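Side-chain contacts in protein disulfide-isomerase A4 (Rattus norvegicus, PDB 3EC3), which catalyses the rearrangement of disulfide bonds in proteins, and is represented here by its noncatalytic b and b' thioredoxin-like domains: residues P81-S86 against V142-D147; K87-M92 against L115-H120; G119-S124 against L135-Y140; L160-D165 against F214-L219. The protein carries 1 engineered substitution. All coordinates share one frame; numbering follows the deposited sequence.

The chain opens with one thioredoxin-like domain, b, whose loop between strands 75-79 and 93-96 supplies the first halves of contacts 1 and 2. Contact 1 closes the longer loop, from 81-86 to 142-147, with contacts 2 and 3 nested inside it. Contact 2 joins 87-92 to the lead-in of strand 118-121, where b' begins. That strand starts contact 3, so the two share Gly119 and His120; contact 3 closes a short 10-residue loop on strand 135-140 of the same sheet. Contact 4 follows in series, closing a 48-residue stretch by packing helix 149-163 against helix 216-227. Contacts 1 and 2 thus bind the domains together, while contacts 3 and 4 lie within b'.

Contact 1: residues P81-S86 against V142-D147; sequences PEKFQS and VDFSFD
Lys83 and Phe84, in the 3-10 turn of the b domain, pack against Phe144 in the loop after strand 135-140 of b', a join between two thioredoxin-like folds. The tight part is around the Phe144 ring. Lys83 lays its aliphatic chain over one face: CD stands 4.0 Å from the Phe144 centroid, a CH-pi contact 14° off the normal. Chi1 of 62° sets CG between the backbone N and the carbonyl carbon, and an extended chi2 carries CD over the ring; bends at chi3 and chi4 bring Lys83 CE to Phe144 CB at 3.7 Å and turn NZ to Gly24 O. Phe84 turns an edge toward the face of Phe144 in an offset T-shaped pair, centroids 5.7 Å apart and planes at 86°. Phe84 also packs on Pro116 and His120, while Phe144 rests on Thr152, Gln153 and Ile173. The far side is looser: Phe144 stays partly exposed, and past it the chain runs out to the exposed Phe146 and Asp147. At the root of that outer loop an Asx turn sets the backbone, with Asp143 OD1 accepting from Ser145 N at 2.9 Å and Ser145 OG at 2.8 Å, both on the same face of the carboxylate.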
loop_
_atom_site.group_PDB
_atom_site.type_symbol
_atom_site.label_atom_id
_atom_site.label_comp_id
_atom_site.label_asym_id
_atom_site.label_seq_id
_atom_site.Cartn_x
_atom_site.Cartn_y
_atom_site.Cartn_z
ATOM N N PRO A 81 -5.024 -6.551 1.537
ATOM C CA PRO A 81 -5.520 -7.236 2.717
ATOM C C PRO A 81 -6.609 -6.355 3.414
ATOM O O PRO A 81 -6.562 -5.143 3.256
ATOM C CB PRO A 81 -4.312 -7.298 3.624
ATOM C CG PRO A 81 -3.114 -7.000 2.805
ATOM C CD PRO A 81 -3.583 -6.250 1.593
ATOM N N GLU A 82 -7.530 -6.970 4.149
ATOM C CA GLU A 82 -8.623 -6.272 4.815
ATOM C C GLU A 82 -8.084 -5.104 5.657
ATOM O O GLU A 82 -8.714 -4.039 5.718
ATOM C CB GLU A 82 -9.376 -7.203 5.797
ATOM C CG GLU A 82 -10.280 -8.292 5.187
ATOM C CD GLU A 82 -11.465 -8.761 6.155
ATOM O OE1 GLU A 82 -11.495 -8.427 7.364
ATOM O OE2 GLU A 82 -12.401 -9.458 5.669
ATOM N N LYS A 83 -6.972 -5.324 6.362
ATOM C CA LYS A 83 -6.433 -4.241 7.251
ATOM C C LYS A 83 -6.057 -2.951 6.478
ATOM O O LYS A 83 -5.925 -1.880 7.087
ATOM C CB LYS A 83 -5.242 -4.795 8.062
ATOM C CG LYS A 83 -4.056 -5.242 7.171
ATOM C CD LYS A 83 -2.757 -5.580 7.990
ATOM C CE LYS A 83 -2.944 -6.789 8.959
ATOM N NZ LYS A 83 -3.261 -8.039 8.139
ATOM N N PHE A 84 -5.890 -3.044 5.159
ATOM C CA PHE A 84 -5.574 -1.870 4.313
ATOM C C PHE A 84 -6.670 -1.361 3.410
ATOM O O PHE A 84 -6.458 -0.372 2.654
ATOM C CB PHE A 84 -4.291 -2.037 3.513
ATOM C CG PHE A 84 -3.129 -2.342 4.371
ATOM C CD1 PHE A 84 -2.266 -3.380 4.019
ATOM C CD2 PHE A 84 -2.924 -1.641 5.580
ATOM C CE1 PHE A 84 -1.189 -3.694 4.852
ATOM C CE2 PHE A 84 -1.853 -1.961 6.397
ATOM C CZ PHE A 84 -1.005 -2.984 6.017
ATOM N N GLN A 85 -7.863 -1.972 3.507
ATOM C CA GLN A 85 -8.994 -1.530 2.652
ATOM C C GLN A 85 -9.571 -0.249 3.236
ATOM O O GLN A 85 -9.314 0.067 4.401
ATOM C CB GLN A 85 -10.087 -2.619 2.685
ATOM C CG GLN A 85 -9.604 -3.837 1.918
ATOM C CD GLN A 85 -10.490 -5.053 2.083
ATOM O OE1 GLN A 85 -11.487 -5.030 2.803
ATOM N NE2 GLN A 85 -10.087 -6.154 1.432
ATOM N N SER A 86 -10.403 0.480 2.466
ATOM C CA SER A 86 -11.047 1.682 3.020
ATOM C C SER A 86 -12.304 1.972 2.239
ATOM O O SER A 86 -12.492 1.445 1.122
ATOM C CB SER A 86 -10.153 2.934 2.982
ATOM O OG SER A 86 -10.121 3.491 1.652
ATOM N N VAL A 142 1.655 1.028 16.114
ATOM C CA VAL A 142 0.898 0.340 15.035
ATOM C C VAL A 142 0.830 -1.139 15.360
ATOM O O VAL A 142 1.862 -1.778 15.490
ATOM C CB VAL A 142 1.568 0.578 13.630
ATOM C CG1 VAL A 142 0.884 -0.290 12.543
ATOM C CG2 VAL A 142 1.465 2.067 13.262
ATOM N N ASP A 143 -0.374 -1.688 15.544
ATOM C CA ASP A 143 -0.472 -3.054 16.000
ATOM C C ASP A 143 -1.794 -3.615 15.469
ATOM O O ASP A 143 -2.876 -3.201 15.916
ATOM C CB ASP A 143 -0.368 -3.107 17.548
ATOM C CG ASP A 143 -0.413 -4.529 18.094
ATOM O OD1 ASP A 143 -0.809 -5.437 17.332
ATOM O OD2 ASP A 143 -0.037 -4.731 19.271
ATOM N N PHE A 144 -1.701 -4.539 14.499
ATOM C CA PHE A 144 -2.879 -5.111 13.858
ATOM C C PHE A 144 -3.380 -6.415 14.516
ATOM O O PHE A 144 -4.282 -7.108 13.967
ATOM C CB PHE A 144 -2.606 -5.340 12.350
ATOM C CG PHE A 144 -2.484 -4.060 11.580
ATOM C CD1 PHE A 144 -1.228 -3.566 11.217
ATOM C CD2 PHE A 144 -3.641 -3.373 11.191
ATOM C CE1 PHE A 144 -1.124 -2.318 10.509
ATOM C CE2 PHE A 144 -3.556 -2.134 10.499
ATOM C CZ PHE A 144 -2.269 -1.648 10.135
ATOM N N SER A 145 -2.818 -6.769 15.677
ATOM C CA SER A 145 -3.276 -7.961 16.382
ATOM C C SER A 145 -4.731 -7.725 16.864
ATOM O O SER A 145 -5.183 -6.568 16.981
ATOM C CB SER A 145 -2.340 -8.267 17.591
ATOM O OG SER A 145 -2.536 -7.262 18.627
ATOM N N PHE A 146 -5.433 -8.810 17.187
ATOM C CA PHE A 146 -6.826 -8.754 17.632
ATOM C C PHE A 146 -7.076 -7.694 18.731
ATOM O O PHE A 146 -8.040 -6.892 18.657
ATOM C CB PHE A 146 -7.239 -10.155 18.129
ATOM C CG PHE A 146 -8.706 -10.255 18.510
ATOM C CD1 PHE A 146 -9.108 -10.253 19.851
ATOM C CD2 PHE A 146 -9.681 -10.328 17.510
ATOM C CE1 PHE A 146 -10.489 -10.342 20.209
ATOM C CE2 PHE A 146 -11.068 -10.415 17.841
ATOM C CZ PHE A 146 -11.473 -10.412 19.172
ATOM N N ASP A 147 -6.225 -7.674 19.749
ATOM C CA ASP A 147 -6.454 -6.773 20.889
ATOM C C ASP A 147 -6.182 -5.297 20.604
ATOM O O ASP A 147 -6.656 -4.416 21.387
ATOM C CB ASP A 147 -5.647 -7.210 22.162
ATOM C CG ASP A 147 -6.246 -8.395 22.848
ATOM O OD1 ASP A 147 -7.433 -8.716 22.579
ATOM O OD2 ASP A 147 -5.553 -9.057 23.679
#

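Contact 2: residues K87-M92 against L115-H120; sequences KYEPRM and LPLVGH
Glu89 reaches from a loop of the b domain to the backbone of Leu117 at the start of b', and the two side chains slant across each other. With CG anti to its own carbonyl carbon (chi1 -59°) and the chain extended beyond it, the glutamate brings its carboxylate up to the turn that leads into strand 118-121. Leu117 N points at OE2 of Glu89 over 2.8 Å in an almost straight bond, 174° at the hydrogen, but it comes from well above the carboxylate plane, 55° out of it. Leu117 CB presses on the carboxylate too, 3.3 Å from Glu89 CD. The other oxygen, Glu89 OE1, takes a hydrogen bond of 2.7 Å from a water that in turn accepts from Val118 N at 3.0 Å, and it also bonds to Ser86 OG. To one side, Tyr88 CB meets Leu117 CD1 at 4.2 Å, while the tyrosine hydroxyl is tied to Glu161 and its ring is in cation-pi contact with Lys164, both of b'. Replacing Glu89 by an alanine is likely to leave Leu117 N without its acceptor and deprive the bridging water of its anchor between the domains. Two successive amides, one direct and one through water, thus converge on a single carboxylate; with the serine hydroxyl they probably stabilise its ionised form.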
loop_
_atom_site.group_PDB
_atom_site.type_symbol
_atom_site.label_atom_id
_atom_site.label_comp_id
_atom_site.label_asym_id
_atom_site.label_seq_id
_atom_site.Cartn_x
_atom_site.Cartn_y
_atom_site.Cartn_z
ATOM N N LYS A 87 -13.143 2.828 2.811
ATOM C CA LYS A 87 -14.376 3.262 2.096
ATOM C C LYS A 87 -14.103 3.991 0.786
ATOM O O LYS A 87 -15.020 4.153 -0.045
ATOM C CB LYS A 87 -15.181 4.228 2.986
ATOM C CG LYS A 87 -15.282 3.814 4.379
ATOM C CD LYS A 87 -16.005 4.892 5.223
ATOM C CE LYS A 87 -15.210 6.186 5.386
ATOM N NZ LYS A 87 -15.733 6.926 6.596
ATOM N N TYR A 88 -12.887 4.480 0.603
ATOM C CA TYR A 88 -12.561 5.263 -0.612
ATOM C C TYR A 88 -11.918 4.510 -1.763
ATOM O O TYR A 88 -11.648 5.102 -2.831
ATOM C CB TYR A 88 -11.676 6.437 -0.225
ATOM C CG TYR A 88 -12.334 7.236 0.854
ATOM C CD1 TYR A 88 -11.749 7.374 2.093
ATOM C CD2 TYR A 88 -13.592 7.830 0.636
ATOM C CE1 TYR A 88 -12.382 8.128 3.096
ATOM C CE2 TYR A 88 -14.209 8.550 1.624
ATOM C CZ TYR A 88 -13.607 8.694 2.835
ATOM O OH TYR A 88 -14.241 9.445 3.807
ATOM N N GLU A 89 -11.693 3.217 -1.582
ATOM C CA GLU A 89 -10.957 2.422 -2.556
ATOM C C GLU A 89 -11.753 1.203 -2.942
ATOM O O GLU A 89 -12.362 0.570 -2.081
ATOM C CB GLU A 89 -9.590 1.976 -1.940
ATOM C CG GLU A 89 -8.698 3.134 -1.503
ATOM C CD GLU A 89 -7.631 2.653 -0.521
ATOM O OE1 GLU A 89 -7.844 2.741 0.717
ATOM O OE2 GLU A 89 -6.607 2.117 -1.012
ATOM N N PRO A 90 -11.746 0.828 -4.235
ATOM C CA PRO A 90 -12.441 -0.413 -4.622
ATOM C C PRO A 90 -11.733 -1.605 -3.983
ATOM O O PRO A 90 -10.512 -1.512 -3.703
ATOM C CB PRO A 90 -12.294 -0.444 -6.157
ATOM C CG PRO A 90 -11.135 0.465 -6.460
ATOM C CD PRO A 90 -11.048 1.478 -5.361
ATOM N N ARG A 91 -12.449 -2.701 -3.714
ATOM C CA ARG A 91 -11.807 -3.885 -3.193
ATOM C C ARG A 91 -10.867 -4.525 -4.201
ATOM O O ARG A 91 -9.963 -5.281 -3.825
ATOM C CB ARG A 91 -12.843 -4.914 -2.748
ATOM C CG ARG A 91 -13.731 -4.398 -1.613
ATOM C CD ARG A 91 -13.178 -4.837 -0.310
ATOM N NE ARG A 91 -13.962 -4.396 0.837
ATOM C CZ ARG A 91 -14.813 -5.168 1.511
ATOM N NH1 ARG A 91 -15.003 -6.436 1.141
ATOM N NH2 ARG A 91 -15.486 -4.670 2.557
HETATM N N MSE A 92 -11.105 -4.276 -5.484
HETATM C CA MSE A 92 -10.201 -4.824 -6.478
HETATM C C MSE A 92 -9.924 -3.855 -7.570
HETATM O O MSE A 92 -10.811 -3.086 -7.965
HETATM C CB MSE A 92 -10.700 -6.160 -7.057
HETATM C CG MSE A 92 -12.170 -6.372 -7.177
HETATM SE SE MSE A 92 -12.303 -8.341 -7.621
HETATM C CE MSE A 92 -12.835 -8.916 -5.891
ATOM N N LEU A 115 0.113 0.125 -3.929
ATOM C CA LEU A 115 0.063 0.696 -2.605
ATOM C C LEU A 115 -1.380 1.043 -2.242
ATOM O O LEU A 115 -2.073 1.618 -3.068
ATOM C CB LEU A 115 0.908 1.989 -2.476
ATOM C CG LEU A 115 2.426 1.942 -2.278
ATOM C CD1 LEU A 115 2.866 3.376 -2.117
ATOM C CD2 LEU A 115 2.812 1.108 -1.079
ATOM N N PRO A 116 -1.778 0.781 -1.000
ATOM C CA PRO A 116 -3.074 1.311 -0.602
ATOM C C PRO A 116 -3.025 2.823 -0.362
ATOM O O PRO A 116 -1.937 3.417 -0.263
ATOM C CB PRO A 116 -3.355 0.617 0.705
ATOM C CG PRO A 116 -2.130 0.184 1.282
ATOM C CD PRO A 116 -1.141 0.018 0.080
ATOM N N LEU A 117 -4.198 3.445 -0.287
ATOM C CA LEU A 117 -4.278 4.848 0.078
ATOM C C LEU A 117 -3.528 5.128 1.373
ATOM O O LEU A 117 -2.779 6.105 1.457
ATOM C CB LEU A 117 -5.741 5.206 0.348
ATOM C CG LEU A 117 -6.316 6.500 -0.171
ATOM C CD1 LEU A 117 -7.568 6.929 0.564
ATOM C CD2 LEU A 117 -5.304 7.643 -0.537
ATOM N N VAL A 118 -3.713 4.290 2.384
ATOM C CA VAL A 118 -2.867 4.396 3.611
ATOM C C VAL A 118 -2.401 3.024 4.065
ATOM O O VAL A 118 -3.148 2.273 4.714
ATOM C CB VAL A 118 -3.552 5.135 4.788
ATOM C CG1 VAL A 118 -2.568 5.235 5.997
ATOM C CG2 VAL A 118 -3.952 6.537 4.402
ATOM N N GLY A 119 -1.167 2.702 3.676
ATOM C CA GLY A 119 -0.530 1.440 4.017
ATOM C C GLY A 119 0.344 1.583 5.235
ATOM O O GLY A 119 0.353 2.636 5.880
ATOM N N HIS A 120 1.078 0.517 5.547
ATOM C CA HIS A 120 1.949 0.472 6.732
ATOM C C HIS A 120 3.405 0.453 6.255
ATOM O O HIS A 120 3.854 -0.522 5.645
ATOM C CB HIS A 120 1.667 -0.793 7.579
ATOM C CG HIS A 120 2.527 -0.912 8.817
ATOM N ND1 HIS A 120 2.548 -2.054 9.583
ATOM C CD2 HIS A 120 3.376 -0.043 9.412
ATOM C CE1 HIS A 120 3.382 -1.893 10.603
ATOM N NE2 HIS A 120 3.874 -0.666 10.540
HETATM O O HOH W 1 -5.922 2.205 2.541
#

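Contact 3: residues G119-S124 against L135-Y140; sequences GHRKTS and LVVVYY
Arg121 sends its side chain from the edge strand 118-121 across the b' sheet to Leu135, Val137 and Tyr139 of strand 135-140, passing Ala172 on the strand between them. The strands run at 80° to each other. Van der Waals packing of methyls on the arginine comes first. Chi1 of 173° turns the side chain away from its own N, and it runs straight out to NE, spanning the gap at full stretch; Arg121 CD is 4.0 Å from Leu135 CD2 and NE is 3.8 Å from it. Val137 meets the chain at about a right angle: its CG2 lies over one face of the guanidinium, and its CG1 is 3.8 Å from Arg121 NH2. The aromatic contact is a cation-pi pair with Tyr179. The polar link is Glu182, whose OE2 forms a salt bridge with Arg121 NH2 and a hydrogen bond with Tyr139 OH; Tyr139 OH itself stays 3.9 Å from Arg121 NH2, too far for a bond. A leucine in place of Arg121 would probably leave the Glu182 carboxylate, on helix 180-185, without its positive mate. The buried charge is thus paired with a carboxylate that the tyrosine also holds, while the methyls of Leu135 and Val137 shelter the guanidinium.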
loop_
_atom_site.group_PDB
_atom_site.type_symbol
_atom_site.label_atom_id
_atom_site.label_comp_id
_atom_site.label_asym_id
_atom_site.label_seq_id
_atom_site.Cartn_x
_atom_site.Cartn_y
_atom_site.Cartn_z
ATOM N N GLY A 119 -1.167 2.702 3.676
ATOM C CA GLY A 119 -0.530 1.440 4.017
ATOM C C GLY A 119 0.344 1.583 5.235
ATOM O O GLY A 119 0.353 2.636 5.880
ATOM N N HIS A 120 1.078 0.517 5.547
ATOM C CA HIS A 120 1.949 0.472 6.732
ATOM C C HIS A 120 3.405 0.453 6.255
ATOM O O HIS A 120 3.854 -0.522 5.645
ATOM C CB HIS A 120 1.667 -0.793 7.579
ATOM C CG HIS A 120 2.527 -0.912 8.817
ATOM N ND1 HIS A 120 2.548 -2.054 9.583
ATOM C CD2 HIS A 120 3.376 -0.043 9.412
ATOM C CE1 HIS A 120 3.382 -1.893 10.603
ATOM N NE2 HIS A 120 3.874 -0.666 10.540
ATOM N N ARG A 121 4.092 1.575 6.471
ATOM C CA ARG A 121 5.511 1.717 6.121
ATOM C C ARG A 121 6.325 1.084 7.240
ATOM O O ARG A 121 6.157 1.416 8.408
ATOM C CB ARG A 121 5.860 3.201 5.934
ATOM C CG ARG A 121 7.376 3.481 5.727
ATOM C CD ARG A 121 7.524 4.981 5.740
ATOM N NE ARG A 121 8.899 5.453 5.567
ATOM C CZ ARG A 121 9.579 6.101 6.504
ATOM N NH1 ARG A 121 10.797 6.544 6.246
ATOM N NH2 ARG A 121 9.033 6.320 7.703
ATOM N N LYS A 122 7.181 0.145 6.862
ATOM C CA LYS A 122 7.944 -0.659 7.781
ATOM C C LYS A 122 9.400 -0.543 7.387
ATOM O O LYS A 122 9.705 -0.462 6.212
ATOM C CB LYS A 122 7.521 -2.116 7.637
ATOM C CG LYS A 122 6.156 -2.414 8.199
ATOM C CD LYS A 122 5.920 -3.892 8.299
ATOM C CE LYS A 122 5.463 -4.474 6.997
ATOM N NZ LYS A 122 4.674 -5.707 7.285
ATOM N N THR A 123 10.313 -0.556 8.358
ATOM C CA THR A 123 11.738 -0.629 8.012
ATOM C C THR A 123 12.058 -1.792 7.036
ATOM O O THR A 123 12.988 -1.691 6.234
ATOM C CB THR A 123 12.653 -0.692 9.267
ATOM O OG1 THR A 123 12.246 -1.769 10.123
ATOM C CG2 THR A 123 12.608 0.623 10.036
ATOM N N SER A 124 11.272 -2.872 7.086
ATOM C CA SER A 124 11.400 -3.973 6.126
ATOM C C SER A 124 10.848 -3.721 4.696
ATOM O O SER A 124 11.195 -4.430 3.754
ATOM C CB SER A 124 10.834 -5.272 6.713
ATOM O OG SER A 124 9.440 -5.180 6.943
ATOM N N LEU A 135 6.235 11.915 0.563
ATOM C CA LEU A 135 5.633 10.866 1.386
ATOM C C LEU A 135 5.228 11.471 2.732
ATOM O O LEU A 135 6.066 12.076 3.439
ATOM C CB LEU A 135 6.626 9.726 1.599
ATOM C CG LEU A 135 6.284 8.704 2.690
ATOM C CD1 LEU A 135 5.048 7.864 2.323
ATOM C CD2 LEU A 135 7.512 7.808 2.898
ATOM N N VAL A 136 3.950 11.325 3.074
ATOM C CA VAL A 136 3.439 11.828 4.351
ATOM C C VAL A 136 3.446 10.629 5.301
ATOM O O VAL A 136 2.828 9.636 4.996
ATOM C CB VAL A 136 2.016 12.428 4.207
ATOM C CG1 VAL A 136 1.474 12.941 5.596
ATOM C CG2 VAL A 136 1.998 13.557 3.164
ATOM N N VAL A 137 4.179 10.697 6.417
ATOM C CA VAL A 137 4.227 9.602 7.393
ATOM C C VAL A 137 3.567 9.969 8.713
ATOM O O VAL A 137 3.870 11.015 9.273
ATOM C CB VAL A 137 5.675 9.172 7.703
ATOM C CG1 VAL A 137 5.646 7.890 8.638
ATOM C CG2 VAL A 137 6.444 8.874 6.387
ATOM N N VAL A 138 2.672 9.105 9.209
ATOM C CA VAL A 138 2.029 9.300 10.506
ATOM C C VAL A 138 2.526 8.215 11.483
ATOM O O VAL A 138 2.337 7.007 11.263
ATOM C CB VAL A 138 0.476 9.359 10.398
ATOM C CG1 VAL A 138 -0.192 9.438 11.778
ATOM C CG2 VAL A 138 0.038 10.560 9.513
ATOM N N TYR A 139 3.170 8.669 12.563
ATOM C CA TYR A 139 3.825 7.775 13.510
ATOM C C TYR A 139 3.000 7.552 14.785
ATOM O O TYR A 139 2.552 8.507 15.431
ATOM C CB TYR A 139 5.171 8.366 13.950
ATOM C CG TYR A 139 6.156 8.665 12.840
ATOM C CD1 TYR A 139 6.204 9.921 12.255
ATOM C CD2 TYR A 139 7.068 7.706 12.408
ATOM C CE1 TYR A 139 7.127 10.222 11.246
ATOM C CE2 TYR A 139 7.998 7.999 11.380
ATOM C CZ TYR A 139 8.005 9.260 10.814
ATOM O OH TYR A 139 8.898 9.588 9.811
ATOM N N TYR A 140 2.859 6.297 15.162
ATOM C CA TYR A 140 2.202 5.926 16.408
ATOM C C TYR A 140 2.450 4.463 16.734
ATOM O O TYR A 140 3.279 3.828 16.116
ATOM C CB TYR A 140 0.692 6.267 16.423
ATOM C CG TYR A 140 -0.187 5.578 15.382
ATOM C CD1 TYR A 140 -0.292 6.091 14.081
ATOM C CD2 TYR A 140 -0.961 4.462 15.723
ATOM C CE1 TYR A 140 -1.133 5.503 13.142
ATOM C CE2 TYR A 140 -1.806 3.844 14.782
ATOM C CZ TYR A 140 -1.877 4.387 13.492
ATOM O OH TYR A 140 -2.703 3.822 12.575
#

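Contact 4: residues L160-D165 against F214-L219; sequences LEVAKD and FDSDAL
Val162 sets its CG2 methyl against the carbonyl of Ser216, a flat peptide group met at its oxygen, with Ser216 O 3.2 Å from the methyl carbon and the approach tilted out of the peptide plane. Two other flat groups are gripped within their own segments. The carbonyl of Glu161 takes a bond from Lys164 NZ at 3.1 Å, in the carbonyl plane and on a lone pair, and that ammonium also forms a salt bridge with Asp165, whose carboxylate has a second partner in Arg220. The Asp215 carboxylate is met nearly head-on at OD1 by Ala218 N, 2.9 Å away. It thereby N-caps helix 216-227. The other main contact is apolar. The same Val162 methyl, held anti to the carbonyl carbon, packs at 3.8 Å on Leu219 CD2, and the two side chains slant past each other. Beside it, Glu161 CB lies 3.6 Å from Ser216 OG, which is hydrogen-bonded to Lys158 O; the glutamate bends away at chi2 (-66°), its OE2 having Tyr88 as partner. On the sheet side, Val162 touches Phe171 and Leu219 touches Val138, so the C-terminal part of helix 149-163 and the first turn of helix 216-227 lie side by side on one face of the central sheet, as the second and fourth helices do in the thioredoxin fold.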
loop_
_atom_site.group_PDB
_atom_site.type_symbol
_atom_site.label_atom_id
_atom_site.label_comp_id
_atom_site.label_asym_id
_atom_site.label_seq_id
_atom_site.Cartn_x
_atom_site.Cartn_y
_atom_site.Cartn_z
ATOM N N LEU A 160 -6.595 8.408 6.511
ATOM C CA LEU A 160 -7.308 8.149 5.254
ATOM C C LEU A 160 -8.187 9.331 4.815
ATOM O O LEU A 160 -8.292 9.680 3.610
ATOM C CB LEU A 160 -8.207 6.940 5.469
ATOM C CG LEU A 160 -7.569 5.540 5.329
ATOM C CD1 LEU A 160 -8.476 4.489 5.983
ATOM C CD2 LEU A 160 -7.368 5.228 3.833
ATOM N N GLU A 161 -8.803 9.959 5.800
ATOM C CA GLU A 161 -9.555 11.211 5.545
ATOM C C GLU A 161 -8.760 12.324 4.842
ATOM O O GLU A 161 -9.337 13.069 4.043
ATOM C CB GLU A 161 -10.227 11.705 6.824
ATOM C CG GLU A 161 -11.280 10.724 7.335
ATOM C CD GLU A 161 -12.472 10.587 6.383
ATOM O OE1 GLU A 161 -13.001 11.615 5.911
ATOM O OE2 GLU A 161 -12.904 9.464 6.110
ATOM N N VAL A 162 -7.463 12.442 5.126
ATOM C CA VAL A 162 -6.632 13.434 4.464
ATOM C C VAL A 162 -6.072 12.864 3.168
ATOM O O VAL A 162 -6.084 13.514 2.103
ATOM C CB VAL A 162 -5.491 13.923 5.417
ATOM C CG1 VAL A 162 -4.651 15.033 4.767
ATOM C CG2 VAL A 162 -6.102 14.498 6.742
ATOM N N ALA A 163 -5.556 11.639 3.253
ATOM C CA ALA A 163 -4.976 10.977 2.090
ATOM C C ALA A 163 -5.851 11.054 0.854
ATOM O O ALA A 163 -5.341 11.265 -0.257
ATOM C CB ALA A 163 -4.609 9.473 2.451
ATOM N N LYS A 164 -7.164 10.878 0.999
ATOM C CA LYS A 164 -8.037 10.806 -0.192
ATOM C C LYS A 164 -8.097 12.135 -0.920
ATOM O O LYS A 164 -8.487 12.179 -2.085
ATOM C CB LYS A 164 -9.457 10.420 0.189
ATOM C CG LYS A 164 -10.141 11.448 1.040
ATOM C CD LYS A 164 -11.649 11.343 0.845
ATOM C CE LYS A 164 -12.377 11.907 2.069
ATOM N NZ LYS A 164 -11.898 13.273 2.347
ATOM N N ASP A 165 -7.727 13.200 -0.220
ATOM C CA ASP A 165 -7.780 14.568 -0.779
ATOM C C ASP A 165 -6.493 15.015 -1.448
ATOM O O ASP A 165 -6.473 16.046 -2.186
ATOM C CB ASP A 165 -8.152 15.550 0.321
ATOM C CG ASP A 165 -9.618 15.489 0.662
ATOM O OD1 ASP A 165 -10.400 14.989 -0.172
ATOM O OD2 ASP A 165 -9.989 15.941 1.766
ATOM N N PHE A 214 -3.824 15.231 17.775
ATOM C CA PHE A 214 -3.868 14.784 16.403
ATOM C C PHE A 214 -5.293 14.539 15.945
ATOM O O PHE A 214 -6.065 13.800 16.571
ATOM C CB PHE A 214 -3.039 13.508 16.231
ATOM C CG PHE A 214 -2.751 13.181 14.816
ATOM C CD1 PHE A 214 -3.575 12.316 14.104
ATOM C CD2 PHE A 214 -1.653 13.737 14.184
ATOM C CE1 PHE A 214 -3.310 12.018 12.784
ATOM C CE2 PHE A 214 -1.374 13.439 12.850
ATOM C CZ PHE A 214 -2.203 12.590 12.154
ATOM N N ASP A 215 -5.640 15.193 14.851
ATOM C CA ASP A 215 -6.871 14.889 14.142
ATOM C C ASP A 215 -6.626 15.158 12.661
ATOM O O ASP A 215 -5.541 15.664 12.289
ATOM C CB ASP A 215 -8.094 15.657 14.711
ATOM C CG ASP A 215 -7.954 17.193 14.660
ATOM O OD1 ASP A 215 -7.142 17.779 13.896
ATOM O OD2 ASP A 215 -8.711 17.836 15.403
ATOM N N SER A 216 -7.610 14.803 11.833
ATOM C CA SER A 216 -7.530 15.034 10.387
ATOM C C SER A 216 -7.261 16.477 9.970
ATOM O O SER A 216 -6.450 16.720 9.085
ATOM C CB SER A 216 -8.772 14.494 9.696
ATOM O OG SER A 216 -8.685 13.079 9.780
ATOM N N ASP A 217 -7.949 17.410 10.623
ATOM C CA ASP A 217 -7.754 18.852 10.395
ATOM C C ASP A 217 -6.308 19.304 10.543
ATOM O O ASP A 217 -5.763 19.979 9.654
ATOM C CB ASP A 217 -8.637 19.657 11.341
ATOM C CG ASP A 217 -10.102 19.563 10.981
ATOM O OD1 ASP A 217 -10.410 19.280 9.802
ATOM O OD2 ASP A 217 -10.950 19.765 11.876
ATOM N N ALA A 218 -5.694 18.913 11.655
ATOM C CA ALA A 218 -4.322 19.264 11.945
ATOM C C ALA A 218 -3.400 18.647 10.894
ATOM O O ALA A 218 -2.522 19.334 10.334
ATOM C CB ALA A 218 -3.960 18.799 13.332
ATOM N N LEU A 219 -3.618 17.358 10.590
ATOM C CA LEU A 219 -2.888 16.739 9.507
ATOM C C LEU A 219 -3.149 17.433 8.166
ATOM O O LEU A 219 -2.212 17.669 7.416
ATOM C CB LEU A 219 -3.188 15.224 9.413
ATOM C CG LEU A 219 -2.400 14.480 8.310
ATOM C CD1 LEU A 219 -0.905 14.506 8.621
ATOM C CD2 LEU A 219 -2.929 13.010 8.150
#